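Local coordinates for aminopeptidase-like protein (Chaetomium thermophilum, PDB 5JM6) that probably acts as a zinc-dependent aminopeptidase of the M18 family, forming dodecamers and linked to the Cvt pathway of selective autophagy, at residues L264-S267 / D273-S276; K308-A313 / K501-F506; M316-A321 / K331-F336. One frame throughout, in Å; residues are numbered along the deposited sequence.

Contact 1. Residues L264-S267 / D273-S276; sequences LILS and DPDS
The isobutyl end of Leu266 reaches from the helix over the start of the short 3-10 turn and overlaps Pro274 and the peptide just before it. Its two methyls divide the work. Leu266 CD1 lies 4.0 Å from Pro274 CA and 4.2 Å from Pro274 CG, so that it covers the backbone corner and one part of the pyrrolidine ring. Leu266 CD2 sits 4.0 Å from the carbonyl oxygen Asp273 O. The branch is carried outward from the helix by a first torsion that leaves CG of Leu266 anti to its own carbonyl carbon (chi1 -75°), and the CB of Leu266 already points toward the turn. Asp273 does the reverse: its side chain starts away from the helix, and it is the main-chain carbonyl that comes under the leucine.

That carbonyl has a polar partner of its own. Ser276 N donates to Asp273 O at 3.0 Å, the bond that closes the 3-10 turn, and Ser276 OG adds a weak bond to the same Asp273 O. A further weak bond runs from Asp275 N to the carboxylate of Asp273.

The contact folds the end of helix 259-268 back on the loop that enters strand 277-286, a long strand of the six-stranded antiparallel sheet. Leu266 also packs on Leu271 in the connecting loop and on Ile277 at the beginning of that strand, while Leu264, on another side of the helix, meets Leu295 of a second subunit.

With aliphatic carbons on one side and a proline ring and an already bonded carbonyl on the other, the contact rests on dispersion and the exclusion of water rather than on a directional bond, and its small area makes it a modest one.

Contact 2. Residues K308-A313 / K501-F506; sequences KLCSWA and KFYKGF
Tyr503 leaves helix 495-514 with its CB directed at helix 305-320, where that carbon packs on the methyl of Ala317. Its first torsion sets CG anti to the carbonyl carbon of Tyr503 (chi1 -66°), which sends the ring along the neighbouring helix rather than straight into it. The CD2-CE2 side of the ring then passes Ala313 and, one turn earlier in the helix, Cys310. Atom CD2 of Tyr503 lies 3.6 Å from Ala313 C, which sits at the ring edge near its plane. Next along the ring, CE2 of Tyr503 meets both the methyl Ala313 CB, at 3.8 Å, and the carbonyl oxygen Cys310 O, at 3.6 Å. On the other side, Tyr503 CE1 approaches the rim of the Phe502 ring, in the plane of that ring.

The two helices pack side by side against one face of the central mixed sheet in the α/β fold of the zinc exopeptidases. Strands 386-394 and 473-481 form the floor here: Ser390 and Val477 touch Tyr503, and Ser390, Val392 and Ile479 touch Cys310. Ala313, with no more than a methyl, allows the tyrosine ring to lie close to the helix backbone.

At the tip, the phenol oxygen Tyr503 OH is 3.7 Å from Cys310 SG and 3.8 Å from Cys310 CB, a van der Waals approach. Replacing this tyrosine by an alanine removes the ring and hydroxyl and would probably leave a gap between the helices, with Cys310 and the Ala313 methyl losing their shared neighbour. Cys310 stands close to the metal site: between nearest atoms, its side chain is about 3 Å from that of Asp307, which binds zinc in a structure of this protein but carries none in this chain, and about 8 Å from a bound zinc ion.

Contact 3. Residues M316-A321 / K331-F336; sequences MALLHA and KLVALF
Leu318 drives its branched end between Lys331 and Val333, where the last turns of helix 305-320 lie on strand 330-336. In the central sheet this strand is flanked by 127-133, to which it is parallel, and by 111-117, to which it is antiparallel; helix 305-320 thus belongs to a β-α-β crossover from 127-133 to 330-336, interrupted by a long insertion.

The dense part is the leucine-valine pair. Leu318 CB is 3.7 Å from Val333 CG2, and Leu318 CD2 lies 3.9 Å from the same valine methyl, so CG2 is met by both the root and one branch of the leucine. The leucine and valine side chains run antiparallel, side by side. CG of Leu318 is anti to the backbone N (chi1 -173°), which carries the branch point to the strand, and the second torsion (chi2 59°) then sends CD2 to the valine and CD1 toward Lys331. That residue lies two positions earlier on the same face of the strand, with Leu318 CD1 4.1 Å from Lys331 CB. Ala114 on strand 111-117 and Tyr84 also touch Leu318, extending the apolar layer between helix and sheet.

Toward Ala321 the contact thins. This partly exposed residue offers a single methyl, and Ala321 CB stands 4.3 Å from Lys331 CD, alongside an extended lysine chain. Beyond this aliphatic stem, the ammonium group of Lys331 makes salt bridges with Asp508 and Asp327 and a hydrogen bond to Lys322 O, so the charge is gathered up by acidic groups and a carbonyl. Ala321 itself is held in its turn by a bond from Ala321 N to Leu318 O of 3.2 Å.

Beneath the leucine, the strand backbone is reached directly: Leu318 CD1 lies 3.6 Å from the carbonyl oxygen Lys331 O.

Overall arrangement
Contact 1 comes first along the chain and stands apart, its centre about 39 Å from that of contact 2 and about 37 Å from that of contact 3. It belongs to the region of the six-stranded antiparallel sheet, where a second subunit is also met. Contacts 2 and 3 have centres about 8 Å apart and share helix 305-320, which packs on helix 495-514 in one and on strand 330-336 in the other; contact 3 falls within the stretch of chain that contact 2 brings together. They also touch directly, Lys504 probably hydrogen-bonding to the carbonyl of His320. Together they pack one helix against both strand 330-336 and helix 495-514 in the α/β part of the fold that carries the zinc site.

Contact 1. Residues L264-S267 / D273-S276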
ATOM      1  N   LEU A 264     -47.389 -24.478 -15.368  1.00 43.64           N
ATOM      2  CA  LEU A 264     -46.786 -24.678 -16.676  1.00 45.26           C
ATOM      3  C   LEU A 264     -46.278 -26.110 -16.787  1.00 47.26           C
ATOM      4  O   LEU A 264     -46.507 -26.779 -17.790  1.00 44.49           O
ATOM      5  CB  LEU A 264     -45.654 -23.676 -16.916  1.00 41.93           C
ATOM      6  CG  LEU A 264     -45.301 -23.417 -18.382  1.00 47.01           C
ATOM      7  CD1 LEU A 264     -46.506 -22.858 -19.120  1.00 46.93           C
ATOM      8  CD2 LEU A 264     -44.117 -22.470 -18.499  1.00 44.12           C
ATOM      9  N   ILE A 265     -45.613 -26.585 -15.737  1.00 43.84           N
ATOM     10  CA  ILE A 265     -45.096 -27.949 -15.712  1.00 39.80           C
ATOM     11  C   ILE A 265     -46.227 -28.985 -15.725  1.00 44.47           C
ATOM     12  O   ILE A 265     -46.114 -30.016 -16.388  1.00 55.06           O
ATOM     13  CB  ILE A 265     -44.186 -28.178 -14.479  1.00 44.29           C
ATOM     14  CG1 ILE A 265     -42.935 -27.295 -14.564  1.00 39.79           C
ATOM     15  CG2 ILE A 265     -43.795 -29.644 -14.350  1.00 37.76           C
ATOM     16  CD1 ILE A 265     -42.122 -27.484 -15.830  1.00 35.15           C
ATOM     17  N   LEU A 266     -47.320 -28.712 -15.015  1.00 43.97           N
ATOM     18  CA  LEU A 266     -48.434 -29.663 -14.960  1.00 49.71           C
ATOM     19  C   LEU A 266     -49.104 -29.861 -16.317  1.00 52.48           C
ATOM     20  O   LEU A 266     -49.539 -30.966 -16.638  1.00 52.10           O
ATOM     21  CB  LEU A 266     -49.492 -29.225 -13.942  1.00 45.02           C
ATOM     22  CG  LEU A 266     -49.256 -29.376 -12.437  1.00 48.23           C
ATOM     23  CD1 LEU A 266     -50.248 -28.508 -11.684  1.00 42.86           C
ATOM     24  CD2 LEU A 266     -49.385 -30.827 -11.998  1.00 55.18           C
ATOM     25  N   SER A 267     -49.207 -28.797 -17.108  1.00 50.82           N
ATOM     26  CA  SER A 267     -49.842 -28.914 -18.416  1.00 48.77           C
ATOM     27  C   SER A 267     -48.965 -29.732 -19.360  1.00 47.59           C
ATOM     28  O   SER A 267     -49.471 -30.551 -20.128  1.00 54.79           O
ATOM     29  CB  SER A 267     -50.130 -27.537 -19.017  1.00 46.63           C
ATOM     30  OG  SER A 267     -49.052 -27.092 -19.820  1.00 63.32           O
ATOM     31  N   ASP A 273     -54.006 -31.789 -10.720  1.00 56.18           N
ATOM     32  CA  ASP A 273     -53.801 -31.570  -9.290  1.00 57.19           C
ATOM     33  C   ASP A 273     -52.332 -31.375  -8.899  1.00 58.30           C
ATOM     34  O   ASP A 273     -51.526 -32.298  -9.013  1.00 56.34           O
ATOM     35  CB  ASP A 273     -54.391 -32.741  -8.502  1.00 56.70           C
ATOM     36  CG  ASP A 273     -54.514 -32.445  -7.020  1.00 63.94           C
ATOM     37  OD1 ASP A 273     -53.846 -33.126  -6.218  1.00 64.52           O
ATOM     38  OD2 ASP A 273     -55.284 -31.530  -6.659  1.00 65.78           O
ATOM     39  N   PRO A 274     -51.993 -30.175  -8.406  1.00 53.04           N
ATOM     40  CA  PRO A 274     -50.642 -29.796  -7.969  1.00 48.45           C
ATOM     41  C   PRO A 274     -50.024 -30.763  -6.969  1.00 52.96           C
ATOM     42  O   PRO A 274     -48.804 -30.813  -6.825  1.00 54.05           O
ATOM     43  CB  PRO A 274     -50.861 -28.444  -7.304  1.00 50.09           C
ATOM     44  CG  PRO A 274     -52.094 -27.911  -7.933  1.00 58.02           C
ATOM     45  CD  PRO A 274     -52.956 -29.069  -8.255  1.00 56.09           C
ATOM     46  N   ASP A 275     -50.864 -31.519  -6.276  1.00 53.03           N
ATOM     47  CA  ASP A 275     -50.391 -32.374  -5.203  1.00 52.85           C
ATOM     48  C   ASP A 275     -49.860 -33.701  -5.742  1.00 47.10           C
ATOM     49  O   ASP A 275     -49.407 -34.552  -4.978  1.00 46.41           O
ATOM     50  CB  ASP A 275     -51.507 -32.595  -4.183  1.00 54.52           C
ATOM     51  CG  ASP A 275     -51.915 -31.307  -3.487  1.00 70.95           C
ATOM     52  OD1 ASP A 275     -51.066 -30.718  -2.783  1.00 72.03           O
ATOM     53  OD2 ASP A 275     -53.077 -30.875  -3.649  1.00 74.11           O
ATOM     54  N   SER A 276     -49.910 -33.860  -7.063  1.00 45.38           N
ATOM     55  CA  SER A 276     -49.364 -35.037  -7.735  1.00 43.08           C
ATOM     56  C   SER A 276     -47.862 -34.929  -7.985  1.00 44.36           C
ATOM     57  O   SER A 276     -47.224 -35.902  -8.389  1.00 43.48           O
ATOM     58  CB  SER A 276     -50.080 -35.273  -9.065  1.00 46.94           C
ATOM     59  OG  SER A 276     -51.452 -35.558  -8.868  1.00 57.35           O
TER

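Contact 2. Residues K308-A313 / K501-F506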
ATOM      1  N   LYS A 308     -20.609 -33.325 -23.547  1.00 44.99           N
ATOM      2  CA  LYS A 308     -21.688 -33.885 -24.358  1.00 39.60           C
ATOM      3  C   LYS A 308     -21.120 -34.208 -25.749  1.00 40.88           C
ATOM      4  O   LYS A 308     -21.566 -35.146 -26.403  1.00 43.11           O
ATOM      5  CB  LYS A 308     -22.889 -32.943 -24.448  1.00 32.34           C
ATOM      6  CG  LYS A 308     -23.888 -33.096 -23.300  1.00 35.43           C
ATOM      7  CD  LYS A 308     -24.914 -31.972 -23.323  1.00 36.09           C
ATOM      8  CE  LYS A 308     -26.120 -32.276 -22.447  1.00 31.61           C
ATOM      9  NZ  LYS A 308     -25.926 -31.906 -21.018  1.00 33.54           N
ATOM     10  N   LEU A 309     -20.100 -33.457 -26.164  1.00 40.66           N
ATOM     11  CA  LEU A 309     -19.431 -33.687 -27.446  1.00 38.25           C
ATOM     12  C   LEU A 309     -18.651 -35.007 -27.501  1.00 42.62           C
ATOM     13  O   LEU A 309     -18.881 -35.815 -28.399  1.00 44.66           O
ATOM     14  CB  LEU A 309     -18.496 -32.516 -27.768  1.00 44.09           C
ATOM     15  CG  LEU A 309     -17.592 -32.628 -29.001  1.00 41.15           C
ATOM     16  CD1 LEU A 309     -18.374 -33.034 -30.240  1.00 43.53           C
ATOM     17  CD2 LEU A 309     -16.877 -31.312 -29.250  1.00 32.27           C
ATOM     18  N   CYS A 310     -17.729 -35.229 -26.567  1.00 41.10           N
ATOM     19  CA  CYS A 310     -16.958 -36.473 -26.580  1.00 38.35           C
ATOM     20  C   CYS A 310     -17.848 -37.671 -26.269  1.00 36.98           C
ATOM     21  O   CYS A 310     -17.655 -38.755 -26.820  1.00 35.11           O
ATOM     22  CB  CYS A 310     -15.795 -36.422 -25.587  1.00 42.12           C
ATOM     23  SG  CYS A 310     -14.406 -35.376 -26.086  1.00 58.29           S
ATOM     24  N   SER A 311     -18.823 -37.475 -25.388  1.00 37.47           N
ATOM     25  CA  SER A 311     -19.748 -38.545 -25.041  1.00 31.81           C
ATOM     26  C   SER A 311     -20.596 -38.957 -26.237  1.00 35.97           C
ATOM     27  O   SER A 311     -20.737 -40.146 -26.521  1.00 36.27           O
ATOM     28  CB  SER A 311     -20.652 -38.125 -23.883  1.00 31.76           C
ATOM     29  OG  SER A 311     -19.920 -38.036 -22.674  1.00 34.94           O
ATOM     30  N   TRP A 312     -21.157 -37.977 -26.939  1.00 35.38           N
ATOM     31  CA  TRP A 312     -22.019 -38.279 -28.076  1.00 32.49           C
ATOM     32  C   TRP A 312     -21.251 -39.002 -29.175  1.00 30.45           C
ATOM     33  O   TRP A 312     -21.763 -39.944 -29.778  1.00 31.66           O
ATOM     34  CB  TRP A 312     -22.653 -37.007 -28.634  1.00 32.14           C
ATOM     35  CG  TRP A 312     -23.648 -37.278 -29.714  1.00 33.42           C
ATOM     36  CD1 TRP A 312     -24.945 -37.669 -29.554  1.00 30.55           C
ATOM     37  CD2 TRP A 312     -23.428 -37.182 -31.124  1.00 28.23           C
ATOM     38  NE1 TRP A 312     -25.548 -37.822 -30.780  1.00 29.49           N
ATOM     39  CE2 TRP A 312     -24.637 -37.529 -31.761  1.00 31.76           C
ATOM     40  CE3 TRP A 312     -22.326 -36.837 -31.913  1.00 27.12           C
ATOM     41  CZ2 TRP A 312     -24.774 -37.539 -33.146  1.00 34.27           C
ATOM     42  CZ3 TRP A 312     -22.464 -36.848 -33.288  1.00 31.64           C
ATOM     43  CH2 TRP A 312     -23.679 -37.197 -33.890  1.00 32.44           C
ATOM     44  N   ALA A 313     -20.022 -38.566 -29.429  1.00 33.22           N
ATOM     45  CA  ALA A 313     -19.190 -39.192 -30.449  1.00 34.07           C
ATOM     46  C   ALA A 313     -18.819 -40.619 -30.053  1.00 35.58           C
ATOM     47  O   ALA A 313     -18.757 -41.510 -30.900  1.00 32.82           O
ATOM     48  CB  ALA A 313     -17.939 -38.366 -30.699  1.00 33.34           C
ATOM     49  N   LYS A 501     -15.211 -41.089 -35.751  1.00 30.70           N
ATOM     50  CA  LYS A 501     -14.295 -41.822 -36.616  1.00 31.80           C
ATOM     51  C   LYS A 501     -13.139 -42.417 -35.814  1.00 34.12           C
ATOM     52  O   LYS A 501     -12.794 -43.585 -35.989  1.00 34.85           O
ATOM     53  CB  LYS A 501     -13.759 -40.915 -37.722  1.00 32.35           C
ATOM     54  CG  LYS A 501     -12.972 -41.651 -38.785  1.00 33.75           C
ATOM     55  CD  LYS A 501     -12.315 -40.676 -39.737  1.00 34.37           C
ATOM     56  CE  LYS A 501     -11.669 -41.400 -40.901  1.00 41.65           C
ATOM     57  NZ  LYS A 501     -10.992 -40.451 -41.823  1.00 50.59           N
ATOM     58  N   PHE A 502     -12.554 -41.623 -34.922  1.00 33.10           N
ATOM     59  CA  PHE A 502     -11.446 -42.112 -34.109  1.00 30.01           C
ATOM     60  C   PHE A 502     -11.886 -43.158 -33.089  1.00 32.69           C
ATOM     61  O   PHE A 502     -11.236 -44.193 -32.940  1.00 40.52           O
ATOM     62  CB  PHE A 502     -10.747 -40.970 -33.378  1.00 31.41           C
ATOM     63  CG  PHE A 502      -9.809 -41.445 -32.309  1.00 33.23           C
ATOM     64  CD1 PHE A 502      -8.606 -42.043 -32.648  1.00 32.55           C
ATOM     65  CD2 PHE A 502     -10.140 -41.323 -30.970  1.00 32.00           C
ATOM     66  CE1 PHE A 502      -7.745 -42.498 -31.671  1.00 36.95           C
ATOM     67  CE2 PHE A 502      -9.281 -41.775 -29.988  1.00 35.34           C
ATOM     68  CZ  PHE A 502      -8.082 -42.364 -30.340  1.00 40.07           C
ATOM     69  N   TYR A 503     -12.971 -42.881 -32.371  1.00 32.15           N
ATOM     70  CA  TYR A 503     -13.457 -43.811 -31.358  1.00 31.08           C
ATOM     71  C   TYR A 503     -13.859 -45.144 -31.977  1.00 32.96           C
ATOM     72  O   TYR A 503     -13.556 -46.202 -31.427  1.00 31.92           O
ATOM     73  CB  TYR A 503     -14.642 -43.225 -30.595  1.00 33.05           C
ATOM     74  CG  TYR A 503     -14.316 -42.015 -29.759  1.00 35.08           C
ATOM     75  CD1 TYR A 503     -13.123 -41.930 -29.054  1.00 36.59           C
ATOM     76  CD2 TYR A 503     -15.205 -40.956 -29.678  1.00 33.91           C
ATOM     77  CE1 TYR A 503     -12.828 -40.821 -28.289  1.00 33.08           C
ATOM     78  CE2 TYR A 503     -14.921 -39.845 -28.920  1.00 32.60           C
ATOM     79  CZ  TYR A 503     -13.733 -39.781 -28.228  1.00 35.19           C
ATOM     80  OH  TYR A 503     -13.453 -38.668 -27.474  1.00 48.53           O
ATOM     81  N   LYS A 504     -14.546 -45.092 -33.116  1.00 31.10           N
ATOM     82  CA  LYS A 504     -14.906 -46.317 -33.820  1.00 32.21           C
ATOM     83  C   LYS A 504     -13.647 -47.084 -34.192  1.00 36.59           C
ATOM     84  O   LYS A 504     -13.610 -48.311 -34.110  1.00 31.70           O
ATOM     85  CB  LYS A 504     -15.729 -46.030 -35.078  1.00 32.53           C
ATOM     86  CG  LYS A 504     -16.125 -47.302 -35.824  1.00 32.05           C
ATOM     87  CD  LYS A 504     -16.683 -47.014 -37.206  1.00 31.88           C
ATOM     88  CE  LYS A 504     -16.434 -48.181 -38.156  1.00 33.45           C
ATOM     89  NZ  LYS A 504     -17.488 -49.233 -38.094  1.00 36.71           N
ATOM     90  N   GLY A 505     -12.614 -46.350 -34.595  1.00 32.33           N
ATOM     91  CA  GLY A 505     -11.337 -46.953 -34.918  1.00 31.22           C
ATOM     92  C   GLY A 505     -10.761 -47.707 -33.737  1.00 32.92           C
ATOM     93  O   GLY A 505     -10.232 -48.807 -33.890  1.00 35.02           O
ATOM     94  N   PHE A 506     -10.876 -47.119 -32.553  1.00 29.49           N
ATOM     95  CA  PHE A 506     -10.359 -47.738 -31.339  1.00 31.04           C
ATOM     96  C   PHE A 506     -11.115 -49.020 -30.990  1.00 33.59           C
ATOM     97  O   PHE A 506     -10.502 -50.073 -30.812  1.00 28.24           O
ATOM     98  CB  PHE A 506     -10.414 -46.747 -30.176  1.00 29.19           C
ATOM     99  CG  PHE A 506     -10.272 -47.385 -28.825  1.00 30.00           C
ATOM    100  CD1 PHE A 506      -9.036 -47.817 -28.371  1.00 29.64           C
ATOM    101  CD2 PHE A 506     -11.375 -47.541 -28.004  1.00 27.97           C
ATOM    102  CE1 PHE A 506      -8.909 -48.402 -27.126  1.00 31.70           C
ATOM    103  CE2 PHE A 506     -11.254 -48.124 -26.758  1.00 27.02           C
ATOM    104  CZ  PHE A 506     -10.019 -48.555 -26.318  1.00 30.70           C
TER

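Contact 3. Residues M316-A321 / K331-F336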
ATOM      1  N   MET A 316     -21.980 -42.719 -30.549  1.00 31.72           N
ATOM      2  CA  MET A 316     -22.187 -42.988 -31.969  1.00 29.44           C
ATOM      3  C   MET A 316     -21.164 -43.985 -32.504  1.00 30.13           C
ATOM      4  O   MET A 316     -21.476 -44.779 -33.392  1.00 30.81           O
ATOM      5  CB  MET A 316     -22.133 -41.693 -32.787  1.00 28.58           C
ATOM      6  CG  MET A 316     -23.291 -40.732 -32.540  1.00 31.59           C
ATOM      7  SD  MET A 316     -24.918 -41.372 -33.003  1.00 35.05           S
ATOM      8  CE  MET A 316     -24.779 -41.443 -34.788  1.00 34.05           C
ATOM      9  N   ALA A 317     -19.949 -43.949 -31.968  1.00 32.29           N
ATOM     10  CA  ALA A 317     -18.927 -44.910 -32.365  1.00 33.74           C
ATOM     11  C   ALA A 317     -19.371 -46.331 -32.039  1.00 34.59           C
ATOM     12  O   ALA A 317     -19.200 -47.241 -32.849  1.00 35.50           O
ATOM     13  CB  ALA A 317     -17.612 -44.601 -31.689  1.00 28.64           C
ATOM     14  N   LEU A 318     -19.946 -46.516 -30.854  1.00 31.33           N
ATOM     15  CA  LEU A 318     -20.456 -47.825 -30.468  1.00 34.25           C
ATOM     16  C   LEU A 318     -21.553 -48.278 -31.427  1.00 36.12           C
ATOM     17  O   LEU A 318     -21.533 -49.410 -31.908  1.00 43.08           O
ATOM     18  CB  LEU A 318     -20.983 -47.805 -29.033  1.00 38.15           C
ATOM     19  CG  LEU A 318     -21.392 -49.170 -28.478  1.00 29.14           C
ATOM     20  CD1 LEU A 318     -20.211 -50.129 -28.510  1.00 32.51           C
ATOM     21  CD2 LEU A 318     -21.935 -49.038 -27.067  1.00 27.77           C
ATOM     22  N   LEU A 319     -22.500 -47.389 -31.714  1.00 32.16           N
ATOM     23  CA  LEU A 319     -23.588 -47.716 -32.631  1.00 26.96           C
ATOM     24  C   LEU A 319     -23.079 -48.046 -34.034  1.00 29.09           C
ATOM     25  O   LEU A 319     -23.711 -48.809 -34.763  1.00 29.22           O
ATOM     26  CB  LEU A 319     -24.598 -46.566 -32.710  1.00 25.74           C
ATOM     27  CG  LEU A 319     -25.477 -46.290 -31.488  1.00 28.23           C
ATOM     28  CD1 LEU A 319     -26.535 -45.250 -31.825  1.00 29.86           C
ATOM     29  CD2 LEU A 319     -26.123 -47.568 -30.971  1.00 34.03           C
ATOM     30  N   HIS A 320     -21.957 -47.450 -34.420  1.00 34.54           N
ATOM     31  CA  HIS A 320     -21.395 -47.668 -35.751  1.00 35.48           C
ATOM     32  C   HIS A 320     -20.246 -48.681 -35.802  1.00 34.76           C
ATOM     33  O   HIS A 320     -19.647 -48.884 -36.858  1.00 34.14           O
ATOM     34  CB  HIS A 320     -20.941 -46.335 -36.345  1.00 31.40           C
ATOM     35  CG  HIS A 320     -22.074 -45.462 -36.790  1.00 40.25           C
ATOM     36  ND1 HIS A 320     -22.411 -45.298 -38.116  1.00 44.16           N
ATOM     37  CD2 HIS A 320     -22.958 -44.719 -36.083  1.00 41.59           C
ATOM     38  CE1 HIS A 320     -23.448 -44.485 -38.209  1.00 45.27           C
ATOM     39  NE2 HIS A 320     -23.799 -44.118 -36.989  1.00 46.42           N
ATOM     40  N   ALA A 321     -19.927 -49.303 -34.673  1.00 33.52           N
ATOM     41  CA  ALA A 321     -18.805 -50.237 -34.623  1.00 31.20           C
ATOM     42  C   ALA A 321     -19.099 -51.527 -35.390  1.00 36.03           C
ATOM     43  O   ALA A 321     -20.258 -51.896 -35.582  1.00 37.72           O
ATOM     44  CB  ALA A 321     -18.447 -50.555 -33.180  1.00 30.59           C
ATOM     45  N   LYS A 331     -16.926 -54.486 -26.559  1.00 30.79           N
ATOM     46  CA  LYS A 331     -16.830 -53.070 -26.887  1.00 34.04           C
ATOM     47  C   LYS A 331     -17.830 -52.293 -26.049  1.00 32.62           C
ATOM     48  O   LYS A 331     -19.029 -52.537 -26.127  1.00 35.18           O
ATOM     49  CB  LYS A 331     -17.076 -52.842 -28.375  1.00 27.98           C
ATOM     50  CG  LYS A 331     -16.030 -53.485 -29.260  1.00 24.25           C
ATOM     51  CD  LYS A 331     -16.466 -53.488 -30.707  1.00 26.38           C
ATOM     52  CE  LYS A 331     -15.525 -54.327 -31.549  1.00 27.07           C
ATOM     53  NZ  LYS A 331     -15.769 -54.129 -33.001  1.00 34.62           N
ATOM     54  N   LEU A 332     -17.329 -51.352 -25.256  1.00 27.81           N
ATOM     55  CA  LEU A 332     -18.124 -50.735 -24.203  1.00 29.76           C
ATOM     56  C   LEU A 332     -17.972 -49.217 -24.169  1.00 29.76           C
ATOM     57  O   LEU A 332     -16.880 -48.687 -24.370  1.00 30.22           O
ATOM     58  CB  LEU A 332     -17.729 -51.337 -22.846  1.00 28.56           C
ATOM     59  CG  LEU A 332     -18.460 -50.969 -21.551  1.00 31.78           C
ATOM     60  CD1 LEU A 332     -18.377 -52.129 -20.566  1.00 20.41           C
ATOM     61  CD2 LEU A 332     -17.898 -49.699 -20.918  1.00 23.08           C
ATOM     62  N   VAL A 333     -19.077 -48.526 -23.909  1.00 31.80           N
ATOM     63  CA  VAL A 333     -19.051 -47.088 -23.676  1.00 33.00           C
ATOM     64  C   VAL A 333     -19.746 -46.780 -22.352  1.00 34.30           C
ATOM     65  O   VAL A 333     -20.853 -47.258 -22.097  1.00 29.06           O
ATOM     66  CB  VAL A 333     -19.732 -46.301 -24.813  1.00 30.75           C
ATOM     67  CG1 VAL A 333     -19.671 -44.806 -24.534  1.00 26.52           C
ATOM     68  CG2 VAL A 333     -19.080 -46.620 -26.150  1.00 27.67           C
ATOM     69  N   ALA A 334     -19.082 -45.996 -21.511  1.00 27.18           N
ATOM     70  CA  ALA A 334     -19.628 -45.618 -20.214  1.00 26.43           C
ATOM     71  C   ALA A 334     -19.778 -44.106 -20.118  1.00 31.38           C
ATOM     72  O   ALA A 334     -18.791 -43.373 -20.161  1.00 34.89           O
ATOM     73  CB  ALA A 334     -18.740 -46.137 -19.092  1.00 25.23           C
ATOM     74  N   LEU A 335     -21.017 -43.643 -19.997  1.00 28.63           N
ATOM     75  CA  LEU A 335     -21.286 -42.219 -19.852  1.00 31.08           C
ATOM     76  C   LEU A 335     -21.743 -41.923 -18.430  1.00 33.90           C
ATOM     77  O   LEU A 335     -22.759 -42.446 -17.972  1.00 36.32           O
ATOM     78  CB  LEU A 335     -22.335 -41.757 -20.866  1.00 28.65           C
ATOM     79  CG  LEU A 335     -21.998 -42.036 -22.334  1.00 24.05           C
ATOM     80  CD1 LEU A 335     -23.051 -41.450 -23.261  1.00 23.85           C
ATOM     81  CD2 LEU A 335     -20.615 -41.504 -22.678  1.00 29.37           C
ATOM     82  N   PHE A 336     -21.005 -41.050 -17.752  1.00 35.91           N
ATOM     83  CA  PHE A 336     -21.192 -40.812 -16.326  1.00 36.87           C
ATOM     84  C   PHE A 336     -21.751 -39.427 -16.058  1.00 38.19           C
ATOM     85  O   PHE A 336     -21.677 -38.530 -16.893  1.00 38.33           O
ATOM     86  CB  PHE A 336     -19.878 -40.960 -15.554  1.00 39.35           C
ATOM     87  CG  PHE A 336     -19.264 -42.320 -15.641  1.00 38.21           C
ATOM     88  CD1 PHE A 336     -19.691 -43.344 -14.814  1.00 42.00           C
ATOM     89  CD2 PHE A 336     -18.242 -42.569 -16.538  1.00 35.00           C
ATOM     90  CE1 PHE A 336     -19.118 -44.598 -14.892  1.00 44.27           C
ATOM     91  CE2 PHE A 336     -17.665 -43.817 -16.621  1.00 38.62           C
ATOM     92  CZ  PHE A 336     -18.103 -44.833 -15.797  1.00 41.28           C
TER